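Local coordinates for protein chitosanase (Bacillus subtilis subsp. subtilis str. 168, PDB 7C6C) that hydrolyses the beta-1,4 linkages between glucosamine units inside partly acetylated chitosan, and probably aids defence against fungal pathogens by degrading the chitosan of their cell walls, at residues 59-64 with 68-73; 116-121 with 143-148; 46-51 with 74-79. One frame throughout, in Å; residues are numbered along the deposited sequence.

Contact 1. Residues 59-64 with 68-73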
ATOM      1  N   VAL A  59      -4.060 -13.760  12.150  1.00  9.59           N
ATOM      2  CA  VAL A  59      -4.752 -14.567  11.143  1.00 10.21           C
ATOM      3  C   VAL A  59      -3.980 -15.853  10.883  1.00 10.35           C
ATOM      4  O   VAL A  59      -4.546 -16.949  10.836  1.00 10.93           O
ATOM      5  CB  VAL A  59      -4.969 -13.741   9.855  1.00 10.17           C
ATOM      6  CG1 VAL A  59      -5.381 -14.636   8.674  1.00 11.33           C
ATOM      7  CG2 VAL A  59      -5.995 -12.651  10.089  1.00 10.76           C
ATOM      8  N   TYR A  60      -2.662 -15.732  10.725  1.00  9.57           N
ATOM      9  CA  TYR A  60      -1.821 -16.903  10.523  1.00  9.85           C
ATOM     10  C   TYR A  60      -1.922 -17.858  11.707  1.00  9.74           C
ATOM     11  O   TYR A  60      -2.001 -19.079  11.523  1.00 10.22           O
ATOM     12  CB  TYR A  60      -0.377 -16.441  10.309  1.00 10.15           C
ATOM     13  CG  TYR A  60       0.637 -17.546  10.140  1.00 10.26           C
ATOM     14  CD1 TYR A  60       0.473 -18.537   9.180  1.00 11.19           C
ATOM     15  CD2 TYR A  60       1.772 -17.586  10.934  1.00 10.64           C
ATOM     16  CE1 TYR A  60       1.413 -19.545   9.025  1.00 11.81           C
ATOM     17  CE2 TYR A  60       2.721 -18.580  10.781  1.00 11.54           C
ATOM     18  CZ  TYR A  60       2.534 -19.562   9.835  1.00 11.59           C
ATOM     19  OH  TYR A  60       3.480 -20.553   9.717  1.00 12.69           O
ATOM     20  N   THR A  61      -1.959 -17.317  12.930  1.00  9.86           N
ATOM     21  CA  THR A  61      -2.000 -18.158  14.125  1.00  9.67           C
ATOM     22  C   THR A  61      -3.340 -18.875  14.267  1.00  9.92           C
ATOM     23  O   THR A  61      -3.386 -20.024  14.717  1.00 10.36           O
ATOM     24  CB  THR A  61      -1.625 -17.336  15.364  1.00 10.08           C
ATOM     25  OG1 THR A  61      -0.283 -16.862  15.208  1.00  9.50           O
ATOM     26  CG2 THR A  61      -1.699 -18.162  16.633  1.00 10.92           C
ATOM     27  N   LYS A  62      -4.438 -18.229  13.872  1.00 10.10           N
ATOM     28  CA  LYS A  62      -5.717 -18.931  13.849  1.00 11.58           C
ATOM     29  C   LYS A  62      -5.678 -20.105  12.875  1.00 11.27           C
ATOM     30  O   LYS A  62      -6.165 -21.199  13.184  1.00 12.52           O
ATOM     31  CB  LYS A  62      -6.849 -17.964  13.502  1.00 13.20           C
ATOM     32  CG  LYS A  62      -8.195 -18.651  13.421  1.00 15.22           C
ATOM     33  CD  LYS A  62      -9.354 -17.675  13.339  1.00 17.40           C
ATOM     34  CE  LYS A  62     -10.675 -18.433  13.439  1.00 19.15           C
ATOM     35  NZ  LYS A  62     -11.844 -17.533  13.352  1.00 18.98           N
ATOM     36  N   ALA A  63      -5.062 -19.907  11.707  1.00 11.28           N
ATOM     37  CA  ALA A  63      -4.998 -20.957  10.698  1.00 12.25           C
ATOM     38  C   ALA A  63      -3.996 -22.041  11.073  1.00 12.43           C
ATOM     39  O   ALA A  63      -4.225 -23.224  10.792  1.00 13.64           O
ATOM     40  CB  ALA A  63      -4.638 -20.341   9.348  1.00 12.90           C
ATOM     41  N   VAL A  64      -2.876 -21.658  11.686  1.00 11.62           N
ATOM     42  CA  VAL A  64      -1.763 -22.559  11.999  1.00 11.64           C
ATOM     43  C   VAL A  64      -1.387 -22.341  13.458  1.00 10.99           C
ATOM     44  O   VAL A  64      -0.485 -21.542  13.760  1.00 10.85           O
ATOM     45  CB  VAL A  64      -0.557 -22.327  11.071  1.00 11.85           C
ATOM     46  CG1 VAL A  64       0.557 -23.334  11.359  1.00 12.33           C
ATOM     47  CG2 VAL A  64      -0.973 -22.380   9.600  1.00 13.16           C
ATOM     48  N   LYS A  68       5.778 -20.504  14.365  1.00  9.59           N
ATOM     49  CA  LYS A  68       7.016 -19.868  14.817  1.00  9.25           C
ATOM     50  C   LYS A  68       6.850 -18.398  15.175  1.00  9.19           C
ATOM     51  O   LYS A  68       7.745 -17.830  15.811  1.00  9.22           O
ATOM     52  CB  LYS A  68       8.117 -20.016  13.766  1.00 10.04           C
ATOM     53  CG  LYS A  68       7.962 -19.116  12.543  1.00 10.24           C
ATOM     54  CD  LYS A  68       9.094 -19.344  11.538  1.00 10.79           C
ATOM     55  CE  LYS A  68       8.953 -20.683  10.816  1.00 11.28           C
ATOM     56  NZ  LYS A  68      10.150 -20.990   9.986  1.00 11.26           N
ATOM     57  N   LEU A  69       5.758 -17.764  14.764  1.00  8.72           N
ATOM     58  CA  LEU A  69       5.532 -16.362  15.076  1.00  9.06           C
ATOM     59  C   LEU A  69       4.611 -16.148  16.271  1.00  9.09           C
ATOM     60  O   LEU A  69       4.507 -15.014  16.747  1.00  8.93           O
ATOM     61  CB  LEU A  69       4.967 -15.632  13.856  1.00  9.49           C
ATOM     62  CG  LEU A  69       5.865 -15.567  12.617  1.00 10.20           C
ATOM     63  CD1 LEU A  69       5.113 -14.935  11.450  1.00 10.85           C
ATOM     64  CD2 LEU A  69       7.159 -14.814  12.900  1.00 13.07           C
ATOM     65  N   LYS A  70       3.966 -17.204  16.781  1.00  9.05           N
ATOM     66  CA  LYS A  70       3.012 -17.044  17.877  1.00  9.80           C
ATOM     67  C   LYS A  70       3.631 -16.317  19.064  1.00  9.53           C
ATOM     68  O   LYS A  70       2.985 -15.458  19.674  1.00  9.48           O
ATOM     69  CB  LYS A  70       2.473 -18.407  18.314  1.00 10.39           C
ATOM     70  CG  LYS A  70       1.597 -18.326  19.555  1.00 10.75           C
ATOM     71  CD  LYS A  70       1.192 -19.695  20.092  1.00 11.88           C
ATOM     72  CE  LYS A  70       0.445 -19.546  21.417  1.00 12.09           C
ATOM     73  NZ  LYS A  70       0.157 -20.862  22.052  1.00 13.78           N
ATOM     74  N   LYS A  71       4.886 -16.632  19.399  1.00  9.23           N
ATOM     75  CA  LYS A  71       5.495 -16.065  20.597  1.00  9.29           C
ATOM     76  C   LYS A  71       5.676 -14.561  20.501  1.00  9.11           C
ATOM     77  O   LYS A  71       5.894 -13.914  21.533  1.00  9.82           O
ATOM     78  CB  LYS A  71       6.835 -16.739  20.914  1.00 10.30           C
ATOM     79  CG  LYS A  71       7.986 -16.315  20.021  1.00 10.70           C
ATOM     80  CD  LYS A  71       9.306 -16.840  20.570  1.00 12.07           C
ATOM     81  CE  LYS A  71      10.493 -16.120  19.943  1.00 13.25           C
ATOM     82  NZ  LYS A  71      11.775 -16.469  20.608  1.00 12.95           N
ATOM     83  N   TYR A  72       5.596 -13.990  19.296  1.00  8.90           N
ATOM     84  CA  TYR A  72       5.726 -12.551  19.140  1.00  8.91           C
ATOM     85  C   TYR A  72       4.417 -11.812  19.353  1.00  8.49           C
ATOM     86  O   TYR A  72       4.426 -10.581  19.396  1.00  8.64           O
ATOM     87  CB  TYR A  72       6.297 -12.205  17.762  1.00  9.26           C
ATOM     88  CG  TYR A  72       7.677 -12.770  17.559  1.00  9.13           C
ATOM     89  CD1 TYR A  72       8.782 -12.190  18.173  1.00  9.88           C
ATOM     90  CD2 TYR A  72       7.879 -13.896  16.780  1.00 10.23           C
ATOM     91  CE1 TYR A  72      10.052 -12.708  18.002  1.00 10.47           C
ATOM     92  CE2 TYR A  72       9.140 -14.428  16.606  1.00 10.69           C
ATOM     93  CZ  TYR A  72      10.222 -13.833  17.215  1.00 10.32           C
ATOM     94  OH  TYR A  72      11.471 -14.371  17.036  1.00 10.95           O
ATOM     95  N   LEU A  73       3.291 -12.519  19.470  1.00  8.74           N
ATOM     96  CA  LEU A  73       2.006 -11.832  19.618  1.00  8.67           C
ATOM     97  C   LEU A  73       1.961 -10.867  20.795  1.00  8.70           C
ATOM     98  O   LEU A  73       1.445  -9.751  20.620  1.00  8.91           O
ATOM     99  CB  LEU A  73       0.848 -12.835  19.658  1.00  9.28           C
ATOM    100  CG  LEU A  73       0.450 -13.416  18.303  1.00  9.48           C
ATOM    101  CD1 LEU A  73      -0.495 -14.588  18.473  1.00 10.27           C
ATOM    102  CD2 LEU A  73      -0.181 -12.343  17.426  1.00 10.29           C
TER
HETATM  103  O   HOH W   1       5.616 -21.362  11.558  1.00 13.88           O

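Contact 2. Residues 116-121 with 143-148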
ATOM      1  N   HIS A 116      -8.722  -7.306   3.383  1.00 11.89           N
ATOM      2  CA  HIS A 116      -9.630  -6.687   4.337  1.00 12.89           C
ATOM      3  C   HIS A 116      -9.233  -5.250   4.654  1.00 12.37           C
ATOM      4  O   HIS A 116     -10.105  -4.387   4.804  1.00 13.65           O
ATOM      5  CB  HIS A 116      -9.649  -7.525   5.613  1.00 15.47           C
ATOM      6  CG  HIS A 116     -10.563  -6.998   6.672  1.00 19.34           C
ATOM      7  ND1 HIS A 116     -11.931  -6.923   6.509  1.00 22.04           N
ATOM      8  CD2 HIS A 116     -10.306  -6.520   7.913  1.00 20.93           C
ATOM      9  CE1 HIS A 116     -12.475  -6.426   7.606  1.00 22.24           C
ATOM     10  NE2 HIS A 116     -11.511  -6.167   8.471  1.00 22.62           N
ATOM     11  N   LEU A 117      -7.933  -4.975   4.767  1.00 11.58           N
ATOM     12  CA  LEU A 117      -7.482  -3.652   5.187  1.00 12.07           C
ATOM     13  C   LEU A 117      -7.243  -2.698   4.029  1.00 11.70           C
ATOM     14  O   LEU A 117      -7.364  -1.483   4.209  1.00 13.07           O
ATOM     15  CB  LEU A 117      -6.175  -3.753   5.979  1.00 12.20           C
ATOM     16  CG  LEU A 117      -6.217  -4.472   7.329  1.00 13.77           C
ATOM     17  CD1 LEU A 117      -4.911  -4.241   8.067  1.00 14.14           C
ATOM     18  CD2 LEU A 117      -7.395  -4.016   8.175  1.00 16.40           C
ATOM     19  N   TYR A 118      -6.885  -3.201   2.850  1.00 11.20           N
ATOM     20  CA  TYR A 118      -6.435  -2.330   1.769  0.50 11.10           C
ATOM     21  C   TYR A 118      -7.274  -2.471   0.505  1.00 11.40           C
ATOM     22  O   TYR A 118      -7.851  -1.481   0.051  1.00 12.10           O
ATOM     23  CB  TYR A 118      -4.929  -2.511   1.491  0.50 10.65           C
ATOM     24  CG  TYR A 118      -4.071  -2.605   2.741  0.50  9.71           C
ATOM     25  CD1 TYR A 118      -4.088  -1.602   3.709  0.50 10.64           C
ATOM     26  CD2 TYR A 118      -3.251  -3.703   2.958  0.50  9.18           C
ATOM     27  CE1 TYR A 118      -3.308  -1.700   4.862  0.50 10.35           C
ATOM     28  CE2 TYR A 118      -2.478  -3.807   4.102  0.50 10.09           C
ATOM     29  CZ  TYR A 118      -2.505  -2.808   5.045  0.50 10.49           C
ATOM     30  OH  TYR A 118      -1.719  -2.932   6.166  0.50 10.94           O
ATOM     31  N   TYR A 119      -7.373  -3.666  -0.078  1.00 11.20           N
ATOM     32  CA  TYR A 119      -8.062  -3.768  -1.361  1.00 11.63           C
ATOM     33  C   TYR A 119      -9.539  -3.418  -1.243  1.00 12.30           C
ATOM     34  O   TYR A 119     -10.041  -2.576  -1.996  1.00 12.86           O
ATOM     35  CB  TYR A 119      -7.889  -5.146  -1.983  1.00 12.02           C
ATOM     36  CG  TYR A 119      -8.602  -5.255  -3.311  1.00 12.34           C
ATOM     37  CD1 TYR A 119      -8.196  -4.495  -4.405  1.00 12.47           C
ATOM     38  CD2 TYR A 119      -9.698  -6.093  -3.469  1.00 13.08           C
ATOM     39  CE1 TYR A 119      -8.856  -4.578  -5.618  1.00 13.13           C
ATOM     40  CE2 TYR A 119     -10.363  -6.185  -4.686  1.00 13.69           C
ATOM     41  CZ  TYR A 119      -9.931  -5.427  -5.756  1.00 14.10           C
ATOM     42  OH  TYR A 119     -10.573  -5.504  -6.969  1.00 16.60           O
ATOM     43  N   GLN A 120     -10.265  -4.072  -0.330  1.00 13.59           N
ATOM     44  CA  GLN A 120     -11.696  -3.784  -0.223  1.00 15.02           C
ATOM     45  C   GLN A 120     -11.967  -2.342   0.173  1.00 15.20           C
ATOM     46  O   GLN A 120     -12.831  -1.706  -0.456  1.00 15.43           O
ATOM     47  CB  GLN A 120     -12.414  -4.802   0.670  1.00 16.62           C
ATOM     48  CG  GLN A 120     -12.333  -6.241   0.186  1.00 19.14           C
ATOM     49  CD  GLN A 120     -12.966  -6.457  -1.172  1.00 22.29           C
ATOM     50  OE1 GLN A 120     -13.860  -5.719  -1.581  1.00 23.97           O
ATOM     51  NE2 GLN A 120     -12.507  -7.485  -1.874  1.00 22.90           N
ATOM     52  N   PRO A 121     -11.284  -1.757   1.161  1.00 14.77           N
ATOM     53  CA  PRO A 121     -11.509  -0.328   1.427  1.00 15.19           C
ATOM     54  C   PRO A 121     -11.177   0.567   0.247  1.00 14.36           C
ATOM     55  O   PRO A 121     -11.885   1.552   0.003  1.00 15.66           O
ATOM     56  CB  PRO A 121     -10.626  -0.063   2.653  1.00 15.83           C
ATOM     57  CG  PRO A 121     -10.591  -1.387   3.353  1.00 16.08           C
ATOM     58  CD  PRO A 121     -10.498  -2.388   2.240  1.00 15.03           C
ATOM     59  N   THR A 143      -2.472   3.808  -3.077  1.00 10.18           N
ATOM     60  CA  THR A 143      -2.473   4.890  -2.099  1.00 11.07           C
ATOM     61  C   THR A 143      -2.792   4.374  -0.704  1.00 11.30           C
ATOM     62  O   THR A 143      -2.122   4.737   0.268  1.00 11.45           O
ATOM     63  CB  THR A 143      -3.470   5.977  -2.509  1.00 11.62           C
ATOM     64  OG1 THR A 143      -3.090   6.517  -3.779  1.00 12.10           O
ATOM     65  CG2 THR A 143      -3.489   7.111  -1.489  1.00 12.28           C
ATOM     66  N   VAL A 144      -3.814   3.525  -0.577  1.00 11.52           N
ATOM     67  CA  VAL A 144      -4.170   3.071   0.765  1.00 11.97           C
ATOM     68  C   VAL A 144      -3.065   2.206   1.358  1.00 11.68           C
ATOM     69  O   VAL A 144      -2.835   2.230   2.572  1.00 12.17           O
ATOM     70  CB  VAL A 144      -5.564   2.407   0.799  1.00 12.74           C
ATOM     71  CG1 VAL A 144      -5.537   1.019   0.185  1.00 13.42           C
ATOM     72  CG2 VAL A 144      -6.091   2.338   2.229  1.00 14.07           C
ATOM     73  N   ILE A 145      -2.345   1.460   0.521  1.00 11.34           N
ATOM     74  CA  ILE A 145      -1.256   0.633   1.025  1.00 11.62           C
ATOM     75  C   ILE A 145      -0.163   1.497   1.635  1.00 11.79           C
ATOM     76  O   ILE A 145       0.379   1.171   2.698  1.00 13.75           O
ATOM     77  CB  ILE A 145      -0.731  -0.306  -0.077  1.00 12.12           C
ATOM     78  CG1 ILE A 145      -1.731  -1.439  -0.319  1.00 13.03           C
ATOM     79  CG2 ILE A 145       0.640  -0.855   0.296  1.00 12.79           C
ATOM     80  CD1 ILE A 145      -1.458  -2.239  -1.548  1.00 13.62           C
ATOM     81  N   GLN A 146       0.172   2.616   0.989  1.00 11.20           N
ATOM     82  CA  GLN A 146       1.232   3.462   1.526  1.00 11.18           C
ATOM     83  C   GLN A 146       0.729   4.379   2.638  1.00 11.71           C
ATOM     84  O   GLN A 146       1.401   4.545   3.662  1.00 12.50           O
ATOM     85  CB  GLN A 146       1.890   4.280   0.416  1.00 12.13           C
ATOM     86  CG  GLN A 146       2.973   5.204   0.952  1.00 12.84           C
ATOM     87  CD  GLN A 146       3.772   5.905  -0.137  1.00 12.58           C
ATOM     88  OE1 GLN A 146       3.242   6.258  -1.192  1.00 13.53           O
ATOM     89  NE2 GLN A 146       5.048   6.144   0.135  1.00 14.45           N
ATOM     90  N   HIS A 147      -0.445   4.983   2.459  1.00 11.54           N
ATOM     91  CA  HIS A 147      -0.902   6.045   3.346  1.00 12.05           C
ATOM     92  C   HIS A 147      -1.782   5.555   4.486  1.00 12.75           C
ATOM     93  O   HIS A 147      -1.971   6.289   5.463  1.00 13.54           O
ATOM     94  CB  HIS A 147      -1.665   7.097   2.535  1.00 12.43           C
ATOM     95  CG  HIS A 147      -0.819   7.810   1.530  1.00 12.47           C
ATOM     96  ND1 HIS A 147      -0.361   9.099   1.718  1.00 13.18           N
ATOM     97  CD2 HIS A 147      -0.348   7.413   0.325  1.00 12.79           C
ATOM     98  CE1 HIS A 147       0.354   9.461   0.666  1.00 13.08           C
ATOM     99  NE2 HIS A 147       0.379   8.456  -0.194  1.00 12.77           N
ATOM    100  N   GLY A 148      -2.323   4.346   4.386  1.00 13.21           N
ATOM    101  CA  GLY A 148      -3.259   3.843   5.368  1.00 13.95           C
ATOM    102  C   GLY A 148      -4.654   4.411   5.183  1.00 15.28           C
ATOM    103  O   GLY A 148      -4.873   5.397   4.482  1.00 15.47           O
TER

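Contact 3. Residues 46-51 with 74-79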
ATOM      1  N   PHE A  46       3.056  -4.222   5.821  1.00  9.01           N
ATOM      2  CA  PHE A  46       2.399  -4.236   7.122  1.00  9.04           C
ATOM      3  C   PHE A  46       3.404  -3.817   8.192  1.00  8.99           C
ATOM      4  O   PHE A  46       4.526  -4.324   8.222  1.00 11.51           O
ATOM      5  CB  PHE A  46       1.940  -5.661   7.447  1.00  9.27           C
ATOM      6  CG  PHE A  46       1.119  -6.351   6.370  1.00  9.20           C
ATOM      7  CD1 PHE A  46      -0.242  -6.112   6.242  1.00  9.86           C
ATOM      8  CD2 PHE A  46       1.697  -7.333   5.563  1.00  9.35           C
ATOM      9  CE1 PHE A  46      -0.990  -6.794   5.301  1.00 10.65           C
ATOM     10  CE2 PHE A  46       0.941  -8.012   4.629  1.00 10.23           C
ATOM     11  CZ  PHE A  46      -0.400  -7.742   4.498  1.00 10.27           C
ATOM     12  N   THR A  47       3.010  -2.928   9.099  1.00  9.07           N
ATOM     13  CA  THR A  47       3.972  -2.406  10.061  1.00  9.07           C
ATOM     14  C   THR A  47       3.633  -2.818  11.488  1.00  8.68           C
ATOM     15  O   THR A  47       2.474  -3.061  11.835  1.00  8.94           O
ATOM     16  CB  THR A  47       4.115  -0.885   9.964  1.00  9.75           C
ATOM     17  OG1 THR A  47       2.833  -0.271  10.136  1.00 11.35           O
ATOM     18  CG2 THR A  47       4.703  -0.472   8.618  1.00 10.90           C
ATOM     19  N   THR A  48       4.668  -2.869  12.328  1.00  8.83           N
ATOM     20  CA  THR A  48       4.472  -3.238  13.723  1.00  9.70           C
ATOM     21  C   THR A  48       3.928  -2.096  14.582  1.00 10.47           C
ATOM     22  O   THR A  48       3.341  -2.370  15.627  1.00 12.44           O
ATOM     23  CB  THR A  48       5.753  -3.842  14.317  1.00  9.52           C
ATOM     24  OG1 THR A  48       6.857  -2.944  14.150  1.00  9.90           O
ATOM     25  CG2 THR A  48       6.090  -5.150  13.639  1.00  9.99           C
ATOM     26  N   ALA A  49       4.079  -0.833  14.171  1.00  9.49           N
ATOM     27  CA  ALA A  49       3.512   0.261  14.959  1.00 10.32           C
ATOM     28  C   ALA A  49       2.006   0.414  14.761  1.00 10.79           C
ATOM     29  O   ALA A  49       1.329   0.939  15.650  1.00 11.56           O
ATOM     30  CB  ALA A  49       4.198   1.586  14.617  1.00 10.88           C
ATOM     31  N   THR A  50       1.462  -0.019  13.616  1.00 11.56           N
ATOM     32  CA  THR A  50       0.072   0.270  13.267  1.00 12.16           C
ATOM     33  C   THR A  50      -0.901  -0.817  13.680  1.00 12.42           C
ATOM     34  O   THR A  50      -2.108  -0.557  13.739  1.00 15.23           O
ATOM     35  CB  THR A  50      -0.101   0.421  11.761  1.00 15.24           C
ATOM     36  OG1 THR A  50       0.252  -0.815  11.123  1.00 15.81           O
ATOM     37  CG2 THR A  50       0.743   1.561  11.247  1.00 17.57           C
ATOM     38  N   GLY A  51      -0.430  -2.025  13.925  1.00 12.57           N
ATOM     39  CA  GLY A  51      -1.328  -3.125  14.162  1.00 13.67           C
ATOM     40  C   GLY A  51      -1.546  -4.026  12.968  1.00 11.21           C
ATOM     41  O   GLY A  51      -2.059  -5.138  13.143  1.00 11.69           O
ATOM     42  N   PRO A  74       2.439 -11.208  21.998  1.00  8.94           N
ATOM     43  CA  PRO A  74       2.335 -10.227  23.095  1.00  9.29           C
ATOM     44  C   PRO A  74       3.057  -8.925  22.795  1.00  8.94           C
ATOM     45  O   PRO A  74       2.516  -7.841  23.049  1.00  9.72           O
ATOM     46  CB  PRO A  74       2.915 -10.980  24.301  1.00 10.99           C
ATOM     47  CG  PRO A  74       2.648 -12.434  23.987  1.00 11.26           C
ATOM     48  CD  PRO A  74       2.862 -12.533  22.491  1.00 10.49           C
ATOM     49  N   GLU A  75       4.266  -8.999  22.230  1.00  9.39           N
ATOM     50  CA  GLU A  75       4.980  -7.776  21.893  1.00  8.63           C
ATOM     51  C   GLU A  75       4.318  -7.051  20.723  1.00  8.05           C
ATOM     52  O   GLU A  75       4.171  -5.825  20.754  1.00  8.08           O
ATOM     53  CB  GLU A  75       6.448  -8.071  21.593  1.00  9.55           C
ATOM     54  CG  GLU A  75       7.265  -6.844  21.199  1.00  9.80           C
ATOM     55  CD  GLU A  75       7.446  -5.824  22.319  1.00 11.71           C
ATOM     56  OE1 GLU A  75       7.113  -6.101  23.492  1.00 14.32           O
ATOM     57  OE2 GLU A  75       7.958  -4.729  22.022  1.00 11.66           O
ATOM     58  N   LEU A  76       3.909  -7.781  19.679  1.00  8.29           N
ATOM     59  CA  LEU A  76       3.216  -7.129  18.573  1.00  7.94           C
ATOM     60  C   LEU A  76       1.960  -6.421  19.063  1.00  7.51           C
ATOM     61  O   LEU A  76       1.621  -5.330  18.588  1.00  7.98           O
ATOM     62  CB  LEU A  76       2.863  -8.143  17.490  1.00  8.54           C
ATOM     63  CG  LEU A  76       4.058  -8.745  16.753  1.00  8.73           C
ATOM     64  CD1 LEU A  76       3.600  -9.953  15.950  1.00 10.13           C
ATOM     65  CD2 LEU A  76       4.739  -7.705  15.837  1.00  9.93           C
ATOM     66  N   ARG A  77       1.252  -7.029  20.016  1.00  8.04           N
ATOM     67  CA  ARG A  77       0.049  -6.409  20.560  1.00  8.61           C
ATOM     68  C   ARG A  77       0.387  -5.125  21.311  1.00  8.02           C
ATOM     69  O   ARG A  77      -0.283  -4.094  21.144  1.00  8.83           O
ATOM     70  CB  ARG A  77      -0.675  -7.409  21.462  1.00  8.96           C
ATOM     71  CG  ARG A  77      -2.087  -7.000  21.810  1.00  9.30           C
ATOM     72  CD  ARG A  77      -2.708  -7.906  22.875  1.00 10.28           C
ATOM     73  NE  ARG A  77      -2.529  -9.324  22.568  1.00 10.28           N
ATOM     74  CZ  ARG A  77      -3.261  -9.992  21.682  1.00 10.30           C
ATOM     75  NH1 ARG A  77      -4.245  -9.380  21.025  1.00 11.33           N
ATOM     76  NH2 ARG A  77      -3.010 -11.282  21.457  1.00 10.73           N
ATOM     77  N   ARG A  78       1.431  -5.164  22.142  1.00  8.82           N
ATOM     78  CA  ARG A  78       1.840  -3.966  22.865  1.00 10.01           C
ATOM     79  C   ARG A  78       2.306  -2.870  21.914  1.00  9.02           C
ATOM     80  O   ARG A  78       2.018  -1.689  22.131  1.00  9.27           O
ATOM     81  CB  ARG A  78       2.968  -4.319  23.829  1.00 13.82           C
ATOM     82  CG  ARG A  78       3.545  -3.125  24.555  1.00 20.47           C
ATOM     83  CD  ARG A  78       4.289  -3.526  25.815  1.00 25.85           C
ATOM     84  NE  ARG A  78       5.430  -4.390  25.540  1.00 30.18           N
ATOM     85  CZ  ARG A  78       6.354  -4.692  26.447  1.00 32.54           C
ATOM     86  NH1 ARG A  78       6.263  -4.185  27.670  1.00 33.49           N
ATOM     87  NH2 ARG A  78       7.372  -5.485  26.133  1.00 33.54           N
ATOM     88  N   LEU A  79       3.029  -3.239  20.852  1.00  8.45           N
ATOM     89  CA  LEU A  79       3.493  -2.241  19.892  1.00  8.35           C
ATOM     90  C   LEU A  79       2.322  -1.571  19.194  1.00  8.05           C
ATOM     91  O   LEU A  79       2.341  -0.354  18.963  1.00  8.63           O
ATOM     92  CB  LEU A  79       4.434  -2.881  18.874  1.00  8.58           C
ATOM     93  CG  LEU A  79       5.748  -3.405  19.454  1.00  8.63           C
ATOM     94  CD1 LEU A  79       6.482  -4.218  18.405  1.00  9.13           C
ATOM     95  CD2 LEU A  79       6.616  -2.261  19.984  1.00  9.29           C
TER
HETATM   96  O   HOH W   2       2.480  -4.865  16.012  1.00 11.82           O

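Contact 1. Residues 59-64 with 68-73
T61 OG1, which faces L73 across the contact, is held by two hydrogen bonds, one with V57 O, a turn earlier in its own helix, and one from N67 ND2 in the loop that follows. A chi1 of -62° sets OG1 opposite the carbonyl carbon and beside the backbone N, where a helical threonine can reach the carbonyl four residues back. With OG1 held by these two bonds, the same end of the side chain meets a leucine methyl: L73 CD1 approaches tip to tip, 4.0 Å from T61 OG1 and 4.2 Å from T61 CG2. The backbones come nearest at T61 and K70, whose CA atoms stand 6.4 Å apart, but the lysine chain then leads away and its NZ bonds to N66 OD1.

One residue earlier in the helix, Y60 is joined to K68 through a water that lies in the plane of the tyrosine ring, at its edge. It sits 2.9 Å from Y60 OH and accepts from K68 N at 2.9 Å. Beside this bridge L69 CD1 approaches Y60 CD2 obliquely, at 4.3 Å, a loose apolar contact.

The loop after helix 52-63 thus folds back on the last turn of that helix before helix 73-82 starts. N67 does much of the joining, since besides serving T61 it gives ND2 to V64 O, just past the end of the first helix, and receives L69 N on OD1. F106 of helix 104-128 stacks edge-to-face with Y60 and also touches L69, while A96 of helix 93-99 packs on L69, and L73 leans back on L54 and V57 of helix 52-63.

Contact 2. Residues 116-121 with 143-148
Y118 and I145 cross at about a right angle, the tyrosine laying its CB against the isoleucine while its ring runs on past. I145 CG1 is 3.8 Å from Y118 CB and 4.0 Å from Y118 CG, so it is the root of the aromatic group that is touched, and the approach to the ring itself is oblique. The tyrosine is modelled in two conformers, one of which is described here. On its own helix, L117 CB lies 3.6 Å above the ring plane and over the ring centre, backing one face.

V144, the residue before I145, meets mainly the backbone of Y118 and the base of its side chain. Its chi1 of 75° places CG1 between the backbone N and the carbonyl carbon, and with that branch V144 CG1 comes 3.4 Å from Y118 O and 3.8 Å from Y118 CB.

The two short helical segments run roughly antiparallel, at 147°, with their axes 8.9 Å apart at closest approach. Helix 104-128 is the long bent helix that spans the two lobes of a family 46 chitosanase, a member of the lysozyme clan, and its regularity breaks here: a wider pi-type turn at 116-119 is followed by a kink at P121, whose ring nitrogen has no hydrogen to give the preceding turn.

Helix 134-147 ends here as well, with G148 N bonded to V144 O at 2.8 Å and a positive phi at the glycine. The side chain of I145 lies about 4 Å from that of E19, the predicted proton donor, while H147 and Q146 turn to R188 of helix 177-193.

Contact 3. Residues 46-51 with 74-79
The turn that carries the chain from the three-stranded antiparallel sheet into helix 52-63 rests, through T48, on L76 and L79 of helix 73-82. T48 is pinned first by its hydroxyl, which bonds to the backbone N of Y39 on the neighbouring strand. At a chi1 of 55° the methyl goes to the other flank, opposite the carbonyl carbon, and there T48 CG2 meets L76 CD2 at 3.6 Å, the two side chains crossing obliquely. L79 meets the backbone side of the same residue: L79 CB lies 3.5 Å from T48 O, and L79 CD1 4.2 Å from T48 CB.

One water joins two backbone carbonyls across the contact, donating to T48 O at 2.7 Å and to L76 O at 2.8 Å. The side chain of A49, next in the turn, is about 7 Å from that of D35, the probable nucleophile.

Each side is also braced internally. T47 OG1 and T50 OG1 share a hydrogen bond of 2.8 Å across the turn, and T50 OG1 is bonded to D52 N, just after the N-cap residue G51. In the helix, R78 holds E75 side-on in a salt bridge: NE and NH2 both reach OE1, the shorter and straighter bond running from R78 NH2 to E75 OE1 at 2.7 Å along the syn lone pair, with the oxygen in the guanidinium plane.

The turn follows edge strand 46-47, which pairs with strand 39-41, and packs on helix 73-82, whose L76 also packs on L54 and V57 of helix 52-63.

In the fold
Following the chain from the N terminus, contact 3 opens first, at the turn after strand 46-47. Helix 52-63 then runs out to contact 1, which closes the short loop before helix 73-82 and is nested within the larger loop that contact 3 closes when 74-79 returns to the turn. Together they tie the edge of the three-stranded sheet to two successive helices. Contact 2 comes later, in series, closing the loop between helices 104-128 and 134-147 near the centre of the chain. It is separate from contact 1, with centres about 23 Å apart, but touches contact 3, where the Y118 hydroxyl, in the conformer given, packs against the F46 ring.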